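Local coordinates for protein disulfide isomerase (Pseudomonas aeruginosa, PDB 4N30), which probably acts as a thiol-disulfide oxidoreductase or isomerase of the DsbA type, introducing or rearranging disulfide bonds in other proteins, at residues Asp63-Phe68 / Arg103-Leu108. Sequence-based numbering, arbitrary orientation.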
loop_
_atom_site.group_PDB
_atom_site.type_symbol
_atom_site.label_atom_id
_atom_site.label_comp_id
_atom_site.label_asym_id
_atom_site.label_seq_id
_atom_site.Cartn_x
_atom_site.Cartn_y
_atom_site.Cartn_z
ATOM N N ASP A 63 -1.665 4.679 -4.709
ATOM C CA ASP A 63 -0.991 5.014 -6.004
ATOM C C ASP A 63 0.134 6.001 -5.637
ATOM O O ASP A 63 -0.088 6.979 -4.899
ATOM C CB ASP A 63 -2.110 5.692 -6.851
ATOM C CG ASP A 63 -1.609 6.440 -8.076
ATOM O OD1 ASP A 63 -0.440 6.695 -8.275
ATOM O OD2 ASP A 63 -2.546 6.775 -8.906
ATOM N N LEU A 64 1.360 5.666 -6.074
ATOM C CA LEU A 64 2.546 6.405 -5.655
ATOM C C LEU A 64 2.632 7.781 -6.366
ATOM O O LEU A 64 3.491 8.572 -5.915
ATOM C CB LEU A 64 3.768 5.527 -5.952
ATOM C CG LEU A 64 3.902 4.436 -4.872
ATOM C CD1 LEU A 64 4.736 3.248 -5.406
ATOM C CD2 LEU A 64 4.506 4.965 -3.557
ATOM N N GLU A 65 1.792 8.074 -7.322
ATOM C CA GLU A 65 1.607 9.393 -7.927
ATOM C C GLU A 65 0.505 10.179 -7.287
ATOM O O GLU A 65 0.318 11.353 -7.700
ATOM C CB GLU A 65 1.404 9.257 -9.448
ATOM C CG GLU A 65 2.651 8.771 -10.202
ATOM C CD GLU A 65 3.768 9.763 -10.049
ATOM O OE1 GLU A 65 4.592 9.614 -9.180
ATOM O OE2 GLU A 65 3.769 10.771 -10.799
ATOM N N CYS A 66 -0.255 9.614 -6.386
ATOM C CA CYS A 66 -1.482 10.295 -5.891
ATOM C C CYS A 66 -1.153 11.170 -4.715
ATOM O O CYS A 66 -0.519 10.801 -3.718
ATOM C CB CYS A 66 -2.456 9.173 -5.471
ATOM S SG CYS A 66 -3.841 9.837 -4.484
ATOM N N PRO A 67 -1.535 12.465 -4.852
ATOM C CA PRO A 67 -1.169 13.435 -3.795
ATOM C C PRO A 67 -1.873 13.143 -2.497
ATOM O O PRO A 67 -1.350 13.577 -1.444
ATOM C CB PRO A 67 -1.628 14.795 -4.436
ATOM C CG PRO A 67 -2.724 14.418 -5.357
ATOM C CD PRO A 67 -2.315 13.064 -5.957
ATOM N N PHE A 68 -3.029 12.543 -2.569
ATOM C CA PHE A 68 -3.714 12.135 -1.317
ATOM C C PHE A 68 -2.969 11.021 -0.606
ATOM O O PHE A 68 -2.751 11.048 0.605
ATOM C CB PHE A 68 -5.176 11.735 -1.657
ATOM C CG PHE A 68 -6.006 12.823 -2.279
ATOM C CD1 PHE A 68 -6.474 13.916 -1.495
ATOM C CD2 PHE A 68 -6.392 12.703 -3.627
ATOM C CE1 PHE A 68 -7.292 14.910 -2.133
ATOM C CE2 PHE A 68 -7.247 13.650 -4.217
ATOM C CZ PHE A 68 -7.686 14.730 -3.489
ATOM N N ARG A 103 2.585 2.979 -12.542
ATOM C CA ARG A 103 2.825 1.500 -12.725
ATOM C C ARG A 103 4.306 1.145 -12.480
ATOM O O ARG A 103 4.591 0.150 -11.800
ATOM C CB ARG A 103 2.402 1.086 -14.145
ATOM C CG ARG A 103 0.944 1.390 -14.413
ATOM C CD ARG A 103 0.439 0.830 -15.717
ATOM N NE ARG A 103 1.130 1.370 -16.889
ATOM C CZ ARG A 103 0.641 2.309 -17.709
ATOM N NH1 ARG A 103 -0.541 2.933 -17.505
ATOM N NH2 ARG A 103 1.375 2.608 -18.791
ATOM N N HIS A 104 5.211 1.931 -13.072
ATOM C CA HIS A 104 6.643 1.631 -12.899
ATOM C C HIS A 104 6.983 1.760 -11.415
ATOM O O HIS A 104 7.772 0.930 -10.920
ATOM C CB HIS A 104 7.358 2.796 -13.650
ATOM C CG HIS A 104 8.847 2.797 -13.473
ATOM N ND1 HIS A 104 9.628 1.683 -13.758
ATOM C CD2 HIS A 104 9.632 3.780 -12.987
ATOM C CE1 HIS A 104 10.909 2.032 -13.490
ATOM N NE2 HIS A 104 10.925 3.301 -13.004
ATOM N N GLN A 105 6.418 2.740 -10.688
ATOM C CA GLN A 105 6.742 2.906 -9.281
ATOM C C GLN A 105 6.176 1.763 -8.449
ATOM O O GLN A 105 6.863 1.327 -7.468
ATOM C CB GLN A 105 6.256 4.271 -8.832
ATOM C CG GLN A 105 7.170 5.343 -9.460
ATOM C CD GLN A 105 6.498 6.724 -9.509
ATOM O OE1 GLN A 105 5.555 7.044 -8.700
ATOM N NE2 GLN A 105 6.949 7.540 -10.390
ATOM N N ALA A 106 5.001 1.203 -8.794
ATOM C CA ALA A 106 4.503 0.038 -8.123
ATOM C C ALA A 106 5.513 -1.136 -8.270
ATOM O O ALA A 106 5.758 -1.893 -7.338
ATOM C CB ALA A 106 3.108 -0.314 -8.665
ATOM N N ARG A 107 6.026 -1.281 -9.475
ATOM C CA ARG A 107 6.996 -2.360 -9.685
ATOM C C ARG A 107 8.262 -2.112 -8.920
ATOM O O ARG A 107 8.846 -3.102 -8.376
ATOM C CB ARG A 107 7.257 -2.499 -11.178
ATOM C CG ARG A 107 6.090 -2.966 -12.062
ATOM C CD ARG A 107 6.388 -3.052 -13.545
ATOM N NE ARG A 107 5.204 -2.979 -14.330
ATOM C CZ ARG A 107 4.831 -1.918 -15.086
ATOM N NH1 ARG A 107 5.666 -0.925 -15.366
ATOM N NH2 ARG A 107 3.698 -2.067 -15.751
ATOM N N LEU A 108 8.753 -0.918 -8.814
ATOM C CA LEU A 108 9.957 -0.606 -8.068
ATOM C C LEU A 108 9.769 -1.004 -6.605
ATOM O O LEU A 108 10.677 -1.649 -6.015
ATOM C CB LEU A 108 10.314 0.873 -8.105
ATOM C CG LEU A 108 10.868 1.320 -9.409
ATOM C CD1 LEU A 108 11.024 2.837 -9.365
ATOM C CD2 LEU A 108 12.190 0.648 -9.711
#
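Q105, on the helix 99-131, faces L64 and E65 in the loop that runs into the helix 67-81. Its aliphatic part lies beside L64, with Q105 CB 4.0 Å from L64 CB, and the chain, extended beyond CG, carries the amide to the E65 carboxylate. The two side chains cross at about a right angle, their flat ends turned 77° apart, and E65 OE1 lies close to the amide. That oxygen is hydrogen-bonded to S132, while E65 OE2 accepts from the backbone N of G136 and G138. With CG beside the backbone N (chi1 -78°), the L64 side chain reaches the helix and its CD1 packs on the backbone, 3.5 Å from Q105 O. One residue on, A106 N lies 4.0 Å from L64 CD1. The loop itself is a type I turn from D63 to C66, closed by a hydrogen bond from C66 N to D63 O (3.0 Å); inside it D63 OD1 accepts from E65 N (2.8 Å), an Asx turn. C66 then N-caps the helix 67-81 and begins a probable thioredoxin-type CxxC. The buried contact thus joins the turn after the central strand 56-62 to the helix 99-131, whose A106 also packs on I168 of the helix 162-177.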